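PDB 5KCK: anthranilate synthase component I from Streptococcus pneumoniae serotype 4, which belongs to the anthranilate synthase family, whose large component it is, an alpha-beta protein built on large antiparallel sheets and found here as a pair of chains. Local coordinates for residues 439-442 with 443-447; 430-433 with 434-437; 154-157 with 158-161; 87-91 with 92-96. All blocks are in the same frame, centred on the assembly; numbering follows the deposited sequence.

Contact 1. Residues 439-442 with 443-447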
loop_
_atom_site.group_PDB
_atom_site.type_symbol
_atom_site.label_atom_id
_atom_site.label_comp_id
_atom_site.label_asym_id
_atom_site.label_seq_id
_atom_site.Cartn_x
_atom_site.Cartn_y
_atom_site.Cartn_z
ATOM N N GLU A 439 -7.021 32.726 0.999
ATOM C CA GLU A 439 -7.030 31.422 1.652
ATOM C C GLU A 439 -8.235 30.604 1.211
ATOM O O GLU A 439 -8.142 29.388 1.006
ATOM C CB GLU A 439 -7.038 31.608 3.171
ATOM C CG GLU A 439 -7.077 30.315 3.959
ATOM C CD GLU A 439 -5.797 29.512 3.821
ATOM O OE1 GLU A 439 -4.749 30.104 3.465
ATOM O OE2 GLU A 439 -5.840 28.287 4.067
ATOM N N THR A 440 -9.367 31.271 1.027
ATOM C CA THR A 440 -10.604 30.577 0.709
ATOM C C THR A 440 -10.604 30.045 -0.725
ATOM O O THR A 440 -11.004 28.901 -0.969
ATOM C CB THR A 440 -11.767 31.531 0.967
ATOM O OG1 THR A 440 -12.363 31.218 2.233
ATOM C CG2 THR A 440 -12.789 31.448 -0.119
ATOM N N ILE A 441 -10.141 30.846 -1.684
ATOM C CA ILE A 441 -10.193 30.395 -3.068
ATOM C C ILE A 441 -9.128 29.335 -3.319
ATOM O O ILE A 441 -9.341 28.407 -4.108
ATOM C CB ILE A 441 -10.076 31.592 -4.038
ATOM C CG1 ILE A 441 -10.239 31.126 -5.485
ATOM C CG2 ILE A 441 -8.759 32.332 -3.860
ATOM C CD1 ILE A 441 -10.504 32.244 -6.461
ATOM N N ASN A 442 -7.985 29.426 -2.636
ATOM C CA ASN A 442 -6.959 28.401 -2.784
ATOM C C ASN A 442 -7.442 27.067 -2.237
ATOM O O ASN A 442 -7.309 26.029 -2.895
ATOM C CB ASN A 442 -5.671 28.832 -2.083
ATOM C CG ASN A 442 -5.104 30.114 -2.654
ATOM O OD1 ASN A 442 -5.268 30.408 -3.841
ATOM N ND2 ASN A 442 -4.440 30.892 -1.811
ATOM N N LYS A 443 -8.013 27.077 -1.032
ATOM C CA LYS A 443 -8.513 25.843 -0.441
ATOM C C LYS A 443 -9.611 25.229 -1.302
ATOM O O LYS A 443 -9.557 24.042 -1.641
ATOM C CB LYS A 443 -9.031 26.107 0.968
ATOM C CG LYS A 443 -7.986 26.016 2.042
ATOM C CD LYS A 443 -8.619 25.617 3.362
ATOM C CE LYS A 443 -9.441 26.746 3.937
ATOM N NZ LYS A 443 -10.102 26.359 5.218
ATOM N N ALA A 444 -10.614 26.033 -1.673
ATOM C CA ALA A 444 -11.743 25.518 -2.444
ATOM C C ALA A 444 -11.300 24.876 -3.753
ATOM O O ALA A 444 -11.904 23.892 -4.197
ATOM C CB ALA A 444 -12.745 26.642 -2.722
ATOM N N LYS A 445 -10.248 25.396 -4.372
ATOM C CA LYS A 445 -9.838 24.956 -5.695
ATOM C C LYS A 445 -8.656 23.994 -5.683
ATOM O O LYS A 445 -8.202 23.585 -6.759
ATOM C CB LYS A 445 -9.496 26.172 -6.564
ATOM C CG LYS A 445 -10.705 26.948 -7.053
ATOM C CD LYS A 445 -10.269 28.138 -7.887
ATOM C CE LYS A 445 -11.454 28.946 -8.374
ATOM N NZ LYS A 445 -11.019 30.044 -9.271
ATOM N N SER A 446 -8.131 23.630 -4.509
ATOM C CA SER A 446 -6.997 22.712 -4.506
ATOM C C SER A 446 -7.414 21.305 -4.914
ATOM O O SER A 446 -6.572 20.535 -5.384
ATOM C CB SER A 446 -6.305 22.703 -3.137
ATOM O OG SER A 446 -7.176 22.275 -2.106
HETATM N N MSE A 447 -8.691 20.967 -4.756
HETATM C CA MSE A 447 -9.276 19.765 -5.348
HETATM C C MSE A 447 -9.167 19.729 -6.860
HETATM O O MSE A 447 -8.915 18.680 -7.451
HETATM C CB MSE A 447 -10.757 19.668 -5.020
HETATM C CG MSE A 447 -11.125 19.192 -3.657
HETATM SE SE MSE A 447 -13.056 18.950 -3.739
HETATM C CE MSE A 447 -13.105 17.256 -4.715
#

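Contact 2. Residues 430-433 with 434-437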
loop_
_atom_site.group_PDB
_atom_site.type_symbol
_atom_site.label_atom_id
_atom_site.label_comp_id
_atom_site.label_asym_id
_atom_site.label_seq_id
_atom_site.Cartn_x
_atom_site.Cartn_y
_atom_site.Cartn_z
ATOM N N ASP A 430 -7.859 39.735 14.385
ATOM C CA ASP A 430 -6.833 40.366 13.562
ATOM C C ASP A 430 -6.788 39.793 12.144
ATOM O O ASP A 430 -5.722 39.742 11.527
ATOM C CB ASP A 430 -5.463 40.251 14.233
ATOM C CG ASP A 430 -5.044 38.811 14.486
ATOM O OD1 ASP A 430 -5.926 37.926 14.558
ATOM O OD2 ASP A 430 -3.822 38.569 14.629
ATOM N N SER A 431 -7.933 39.371 11.610
ATOM C CA SER A 431 -7.970 38.845 10.251
ATOM C C SER A 431 -7.784 39.965 9.233
ATOM O O SER A 431 -8.294 41.075 9.404
ATOM C CB SER A 431 -9.294 38.115 9.984
ATOM O OG SER A 431 -9.286 36.789 10.492
ATOM N N ILE A 432 -7.044 39.667 8.170
ATOM C CA ILE A 432 -6.904 40.556 7.021
ATOM C C ILE A 432 -7.808 40.025 5.919
ATOM O O ILE A 432 -7.647 38.883 5.472
ATOM C CB ILE A 432 -5.448 40.638 6.546
ATOM C CG1 ILE A 432 -4.542 41.076 7.695
ATOM C CG2 ILE A 432 -5.328 41.578 5.354
ATOM C CD1 ILE A 432 -3.089 40.744 7.469
ATOM N N ALA A 433 -8.751 40.858 5.474
ATOM C CA ALA A 433 -9.818 40.379 4.600
ATOM C C ALA A 433 -9.268 39.825 3.292
ATOM O O ALA A 433 -9.763 38.811 2.784
ATOM C CB ALA A 433 -10.812 41.508 4.331
ATOM N N GLN A 434 -8.244 40.476 2.736
ATOM C CA GLN A 434 -7.658 40.023 1.477
ATOM C C GLN A 434 -6.986 38.666 1.638
ATOM O O GLN A 434 -7.106 37.801 0.761
ATOM C CB GLN A 434 -6.657 41.064 0.965
ATOM C CG GLN A 434 -5.906 40.648 -0.287
ATOM C CD GLN A 434 -6.817 40.484 -1.490
ATOM O OE1 GLN A 434 -7.713 41.296 -1.722
ATOM N NE2 GLN A 434 -6.593 39.425 -2.261
ATOM N N ASN A 435 -6.272 38.462 2.749
ATOM C CA ASN A 435 -5.653 37.164 3.003
ATOM C C ASN A 435 -6.700 36.063 3.119
ATOM O O ASN A 435 -6.495 34.949 2.629
ATOM C CB ASN A 435 -4.806 37.221 4.274
ATOM C CG ASN A 435 -3.628 38.158 4.145
ATOM O OD1 ASN A 435 -3.516 38.904 3.172
ATOM N ND2 ASN A 435 -2.740 38.132 5.136
ATOM N N GLU A 436 -7.831 36.354 3.760
ATOM C CA GLU A 436 -8.848 35.329 3.951
ATOM C C GLU A 436 -9.632 35.049 2.673
ATOM O O GLU A 436 -10.096 33.920 2.472
ATOM C CB GLU A 436 -9.788 35.736 5.086
ATOM C CG GLU A 436 -9.075 36.196 6.354
ATOM C CD GLU A 436 -8.409 35.073 7.150
ATOM O OE1 GLU A 436 -8.324 35.211 8.394
ATOM O OE2 GLU A 436 -7.966 34.064 6.554
ATOM N N TYR A 437 -9.804 36.051 1.808
ATOM C CA TYR A 437 -10.345 35.776 0.483
ATOM C C TYR A 437 -9.432 34.831 -0.284
ATOM O O TYR A 437 -9.899 33.869 -0.908
ATOM C CB TYR A 437 -10.538 37.079 -0.296
ATOM C CG TYR A 437 -10.699 36.865 -1.783
ATOM C CD1 TYR A 437 -11.912 36.455 -2.316
ATOM C CD2 TYR A 437 -9.634 37.072 -2.655
ATOM C CE1 TYR A 437 -12.065 36.256 -3.679
ATOM C CE2 TYR A 437 -9.774 36.879 -4.009
ATOM C CZ TYR A 437 -10.990 36.471 -4.520
ATOM O OH TYR A 437 -11.127 36.277 -5.875
#

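Contact 3. Residues 154-157 with 158-161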
loop_
_atom_site.group_PDB
_atom_site.type_symbol
_atom_site.label_atom_id
_atom_site.label_comp_id
_atom_site.label_asym_id
_atom_site.label_seq_id
_atom_site.Cartn_x
_atom_site.Cartn_y
_atom_site.Cartn_z
ATOM N N ALA A 154 -31.925 -16.731 -2.084
ATOM C CA ALA A 154 -31.854 -15.430 -2.736
ATOM C C ALA A 154 -30.480 -14.784 -2.559
ATOM O O ALA A 154 -29.987 -14.109 -3.471
ATOM C CB ALA A 154 -32.952 -14.514 -2.195
ATOM N N LEU A 155 -29.855 -14.955 -1.386
ATOM C CA LEU A 155 -28.510 -14.417 -1.197
ATOM C C LEU A 155 -27.536 -15.058 -2.173
ATOM O O LEU A 155 -26.720 -14.370 -2.795
ATOM C CB LEU A 155 -28.036 -14.641 0.237
ATOM C CG LEU A 155 -28.969 -14.178 1.357
ATOM C CD1 LEU A 155 -28.467 -14.666 2.712
ATOM C CD2 LEU A 155 -29.082 -12.662 1.344
ATOM N N GLU A 156 -27.630 -16.376 -2.342
ATOM C CA GLU A 156 -26.692 -17.068 -3.213
ATOM C C GLU A 156 -26.872 -16.647 -4.669
ATOM O O GLU A 156 -25.886 -16.499 -5.402
ATOM C CB GLU A 156 -26.851 -18.578 -3.043
ATOM C CG GLU A 156 -25.547 -19.363 -3.165
ATOM C CD GLU A 156 -24.461 -18.885 -2.202
ATOM O OE1 GLU A 156 -24.761 -18.636 -1.010
ATOM O OE2 GLU A 156 -23.300 -18.755 -2.647
ATOM N N LYS A 157 -28.118 -16.431 -5.108
ATOM C CA LYS A 157 -28.335 -15.966 -6.477
ATOM C C LYS A 157 -27.767 -14.568 -6.680
ATOM O O LYS A 157 -27.118 -14.294 -7.695
ATOM C CB LYS A 157 -29.822 -15.986 -6.831
ATOM C CG LYS A 157 -30.297 -17.289 -7.442
ATOM C CD LYS A 157 -31.757 -17.195 -7.880
ATOM C CE LYS A 157 -31.916 -16.392 -9.167
ATOM N NZ LYS A 157 -31.510 -17.183 -10.367
ATOM N N SER A 158 -28.023 -13.659 -5.731
ATOM C CA SER A 158 -27.491 -12.307 -5.848
ATOM C C SER A 158 -25.973 -12.332 -5.895
ATOM O O SER A 158 -25.351 -11.632 -6.705
ATOM C CB SER A 158 -27.973 -11.443 -4.682
ATOM O OG SER A 158 -29.383 -11.319 -4.688
ATOM N N LEU A 159 -25.365 -13.157 -5.047
ATOM C CA LEU A 159 -23.912 -13.232 -5.003
ATOM C C LEU A 159 -23.355 -13.764 -6.316
ATOM O O LEU A 159 -22.369 -13.232 -6.841
ATOM C CB LEU A 159 -23.493 -14.106 -3.822
ATOM C CG LEU A 159 -22.021 -14.265 -3.455
ATOM C CD1 LEU A 159 -21.361 -12.907 -3.256
ATOM C CD2 LEU A 159 -21.900 -15.124 -2.190
ATOM N N ASN A 160 -23.985 -14.806 -6.875
ATOM C CA ASN A 160 -23.511 -15.354 -8.143
ATOM C C ASN A 160 -23.584 -14.313 -9.249
ATOM O O ASN A 160 -22.692 -14.245 -10.103
ATOM C CB ASN A 160 -24.316 -16.596 -8.525
ATOM C CG ASN A 160 -23.978 -17.796 -7.669
ATOM O OD1 ASN A 160 -22.852 -17.939 -7.196
ATOM N ND2 ASN A 160 -24.955 -18.668 -7.469
ATOM N N GLN A 161 -24.629 -13.480 -9.238
ATOM C CA GLN A 161 -24.761 -12.447 -10.261
ATOM C C GLN A 161 -23.668 -11.393 -10.131
ATOM O O GLN A 161 -23.091 -10.968 -11.138
ATOM C CB GLN A 161 -26.150 -11.809 -10.188
ATOM C CG GLN A 161 -27.251 -12.719 -10.726
ATOM C CD GLN A 161 -28.658 -12.239 -10.385
ATOM O OE1 GLN A 161 -28.845 -11.391 -9.511
ATOM N NE2 GLN A 161 -29.654 -12.788 -11.078
HETATM O O HOH W 1 -31.659 -13.071 -5.089
#

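Contact 4. Residues 87-91 with 92-96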
loop_
_atom_site.group_PDB
_atom_site.type_symbol
_atom_site.label_atom_id
_atom_site.label_comp_id
_atom_site.label_asym_id
_atom_site.label_seq_id
_atom_site.Cartn_x
_atom_site.Cartn_y
_atom_site.Cartn_z
ATOM N N LEU A 87 -16.058 -6.805 9.838
ATOM C CA LEU A 87 -15.697 -5.851 8.798
ATOM C C LEU A 87 -16.103 -4.443 9.225
ATOM O O LEU A 87 -17.055 -4.278 9.992
ATOM C CB LEU A 87 -16.385 -6.213 7.483
ATOM C CG LEU A 87 -16.120 -7.628 6.953
ATOM C CD1 LEU A 87 -17.053 -7.970 5.792
ATOM C CD2 LEU A 87 -14.658 -7.780 6.532
ATOM N N PRO A 88 -15.398 -3.406 8.755
ATOM C CA PRO A 88 -15.689 -2.042 9.244
ATOM C C PRO A 88 -17.142 -1.603 9.084
ATOM O O PRO A 88 -17.688 -0.944 9.986
ATOM C CB PRO A 88 -14.739 -1.167 8.408
ATOM C CG PRO A 88 -14.335 -2.030 7.238
ATOM C CD PRO A 88 -14.283 -3.413 7.796
ATOM N N PHE A 89 -17.786 -1.949 7.967
ATOM C CA PHE A 89 -19.142 -1.477 7.682
ATOM C C PHE A 89 -20.193 -2.528 8.030
ATOM O O PHE A 89 -21.085 -2.267 8.841
ATOM C CB PHE A 89 -19.239 -1.036 6.209
ATOM C CG PHE A 89 -20.642 -0.730 5.734
ATOM C CD1 PHE A 89 -21.387 0.295 6.306
ATOM C CD2 PHE A 89 -21.201 -1.452 4.688
ATOM C CE1 PHE A 89 -22.679 0.572 5.858
ATOM C CE2 PHE A 89 -22.482 -1.172 4.229
ATOM C CZ PHE A 89 -23.224 -0.160 4.822
ATOM N N GLY A 90 -20.101 -3.721 7.451
ATOM C CA GLY A 90 -21.047 -4.771 7.814
ATOM C C GLY A 90 -22.507 -4.507 7.490
ATOM O O GLY A 90 -23.392 -5.135 8.086
ATOM N N GLY A 91 -22.794 -3.617 6.553
ATOM C CA GLY A 91 -24.203 -3.342 6.277
ATOM C C GLY A 91 -24.709 -2.136 7.042
ATOM O O GLY A 91 -24.221 -1.792 8.124
ATOM N N GLY A 92 -25.710 -1.477 6.463
ATOM C CA GLY A 92 -26.230 -0.250 7.033
ATOM C C GLY A 92 -26.396 0.879 6.027
ATOM O O GLY A 92 -26.607 0.625 4.838
ATOM N N ALA A 93 -26.314 2.128 6.491
ATOM C CA ALA A 93 -26.599 3.304 5.680
ATOM C C ALA A 93 -25.315 4.008 5.265
ATOM O O ALA A 93 -24.370 4.118 6.050
ATOM C CB ALA A 93 -27.485 4.294 6.439
ATOM N N ILE A 94 -25.292 4.492 4.028
ATOM C CA ILE A 94 -24.191 5.289 3.501
ATOM C C ILE A 94 -24.799 6.538 2.884
ATOM O O ILE A 94 -25.783 6.447 2.138
ATOM C CB ILE A 94 -23.360 4.492 2.475
ATOM C CG1 ILE A 94 -22.772 3.241 3.145
ATOM C CG2 ILE A 94 -22.254 5.358 1.838
ATOM C CD1 ILE A 94 -22.054 2.323 2.196
ATOM N N GLY A 95 -24.244 7.702 3.219
ATOM C CA GLY A 95 -24.838 8.963 2.793
ATOM C C GLY A 95 -24.249 10.126 3.562
ATOM O O GLY A 95 -23.114 10.058 4.034
ATOM N N PHE A 96 -25.033 11.199 3.678
ATOM C CA PHE A 96 -24.559 12.419 4.321
ATOM C C PHE A 96 -25.665 13.074 5.139
ATOM O O PHE A 96 -26.860 12.832 4.946
ATOM C CB PHE A 96 -24.038 13.451 3.309
ATOM C CG PHE A 96 -25.111 14.066 2.475
ATOM C CD1 PHE A 96 -25.498 13.476 1.283
ATOM C CD2 PHE A 96 -25.752 15.224 2.880
ATOM C CE1 PHE A 96 -26.496 14.035 0.507
ATOM C CE2 PHE A 96 -26.751 15.785 2.106
ATOM C CZ PHE A 96 -27.125 15.185 0.920
#

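Contact 1. Residues 439-442 with 443-447
Four side chains carry this contact, in two pairs one helical turn apart: Ile-441 with Lys-445 and Glu-439 with Lys-443. The backbone bonds come first. Lys-443 N donates to Glu-439 O at 3.1 Å, and Ala-444 N to Thr-440 O at 3.0 Å. The bond from Lys-445 N to Ile-441 O is more bent, with an N-H...O angle of 139°. A weak second bond runs from Lys-445 N to Asn-442 O, near the end of helix 433-446.

Ile-441 and Lys-445 run side by side in van der Waals contact. A chi1 of -176° sets the longer branch of Ile-441 opposite the backbone N and turns it toward the next turn. Its CG1 then lies 3.8 Å from Lys-445 CE. The contact is apolar along CD and CE of the lysine, but Ile-441 CD1 also sits beside the ammonium, 3.6 Å from Lys-445 NZ. Both residues touch Phe-218 of strand 211-221.

In the second pair Glu-439 bends at chi2 (68°), and its OE2 meets the methylenes of Lys-443, 3.7 Å from CG. Glu-439 OE2 and Lys-443 NZ stay 4.8 Å apart. Lys-443 NZ bonds instead to Gly-424 O of strand 418-427. The lysine therefore ties the helix to the sheet, and any attraction to Glu-439 is probably longer-range, without direct contact of the charges.

Contact 2. Residues 430-433 with 434-437
The start of helix 433-446 is formed here, with Ile-432 at the N-cap and Ser-431 just before it reaching over to Glu-436 in the first turn. Ser-431 OG donates to Glu-436 OE1 at 2.8 Å. The carboxylate takes this proton on its anti lone pair, on the side away from OE2. Glu-436 gets there by doubling back: a bend at chi2 (-73°) brings the carboxylate toward the residues before the helix. Its CG passes close to the backbone on the way, 3.2 Å from Ile-432 O.

The same carbonyl opens the helical bonding. Glu-436 N donates to Ile-432 O at 3.1 Å. Tyr-437 N follows with a bond to Ala-433 O at 2.9 Å.

On another side of the turn, Ile-432 and Asn-435 cross at an angle. Ile-432 CD1 is 3.5 Å from Asn-435 ND2, and its CB lies 3.9 Å from Asn-435 CG. This is van der Waals contact between an alkyl chain and an amide.

Around the turn, Tyr-437 packs on Pro-190 and Phe-193 of helix 190-205, and Glu-436 touches Ala-425 and Ile-427 of strand 418-427. Ser-431 OG also accepts from Val-428 N. The hydroxyl thus gives its proton to the carboxylate and takes one from the backbone. These two bonds limit its rotation and join the residue before the N-cap to the first turn.

Contact 3. Residues 154-157 with 158-161
Glu-156 and Leu-159 lie side by side on helix 152-166 and point the same way, with Glu-156 OE2 3.9 Å from Leu-159 CD2. Asn-160 keeps its amide on the side of its own backbone N (chi1 -73°), which folds it back over the preceding turn. Its CG comes within 3.2 Å of Glu-156 O. The amide nitrogen is also near that oxygen but at a poor angle, so this is contact without a hydrogen bond.

A regular run of backbone bonds sets the spacing. Ser-158 N donates to Ala-154 O at 3.0 Å and Leu-159 N to Leu-155 O at 2.9 Å. Asn-160 N and Gln-161 N continue the pattern to Glu-156 O and Lys-157 O. A water lies 2.9 Å from Ser-158 OG; its contact with Ala-154 O is too short to be relied on.

Further out, Leu-159 rests on Val-141 and Glu-143 of strand 138-144. Arg-5 of the second subunit reaches Glu-156 and Asn-160: its NH2 makes a weak, long ion pair with Glu-156 OE2 and a weak hydrogen bond with Asn-160 OD1. In the second subunit, Asn-2 packs on Leu-155, Ala-3 on Glu-156 and Glu-4 on Leu-159. Two acceptors one turn apart thus share one guanidinium nitrogen. Each of these polar links is weak, and at this spot they act together with the packing beside them.

Contact 4. Residues 87-91 with 92-96
Phe-89, whose ring meets Gly-92 and Ile-94, has its carbonyl O hydrogen-bonded to Ser-398 OG. This is the sounder bond of that hydroxyl to the 87-91 loop; Gly-91 O is a weak second acceptor for it. No hydrogen bond joins the two segments themselves. What joins them is the phenyl ring.

With chi1 at 171°, the Phe-89 ring swings away from its own backbone N and toward the strand, across the glycines that follow. Its CZ comes 3.3 Å from Gly-92 N and 3.5 Å from Gly-92 O, while CE1 lies 3.7 Å from Gly-92 C. Gly-92 has no side chain, and the ring sits directly against its backbone. Gly-91 N lies 3.2 Å above the plane over one face, near the rim.

The opposite face receives Ile-94. Its CD1 makes a CH-pi contact 4.1 Å from the centroid of the Phe-89 ring, 24° off the normal. Ile-94 CG1 is 3.8 Å from Phe-89 CE1, so both carbons of that branch touch the ring. Tyr-129 meets the Phe-89 ring edge-to-face, and Ile-43 also packs on it. Val-27 of the second subunit touches Ile-94.

The chain swings out through Gly-90 and Gly-91 and back past the ring. Gly-90 to Gly-92 all have positive phi, and a side chain would not tolerate the backbone angles of Gly-91 and Gly-92. The arrangement is an open, glycine-rich bend entering strand 92-97, an inner strand of the large antiparallel sheet, paired with 121-126 on one side and 393-398 on the other.

How the contacts relate
From the N terminus the order is contact 4, contact 3, contact 2 and contact 1. Each is local, joining adjoining segments, so they follow in series and none nests in or crosses another. Contact 4 closes the bend into strand 92-97, deep in the large sheet. Contact 3 lies on helix 152-166, beside strand 138-144 and the second subunit; its centre is about 20 Å from that of contact 4. Contacts 2 and 1 share helix 433-446, the first at its start and the second near its end, with centres about 14 Å apart. That helix lies on the opposite side of the chain's centre from contacts 3 and 4, against strands 211-221 and 418-427.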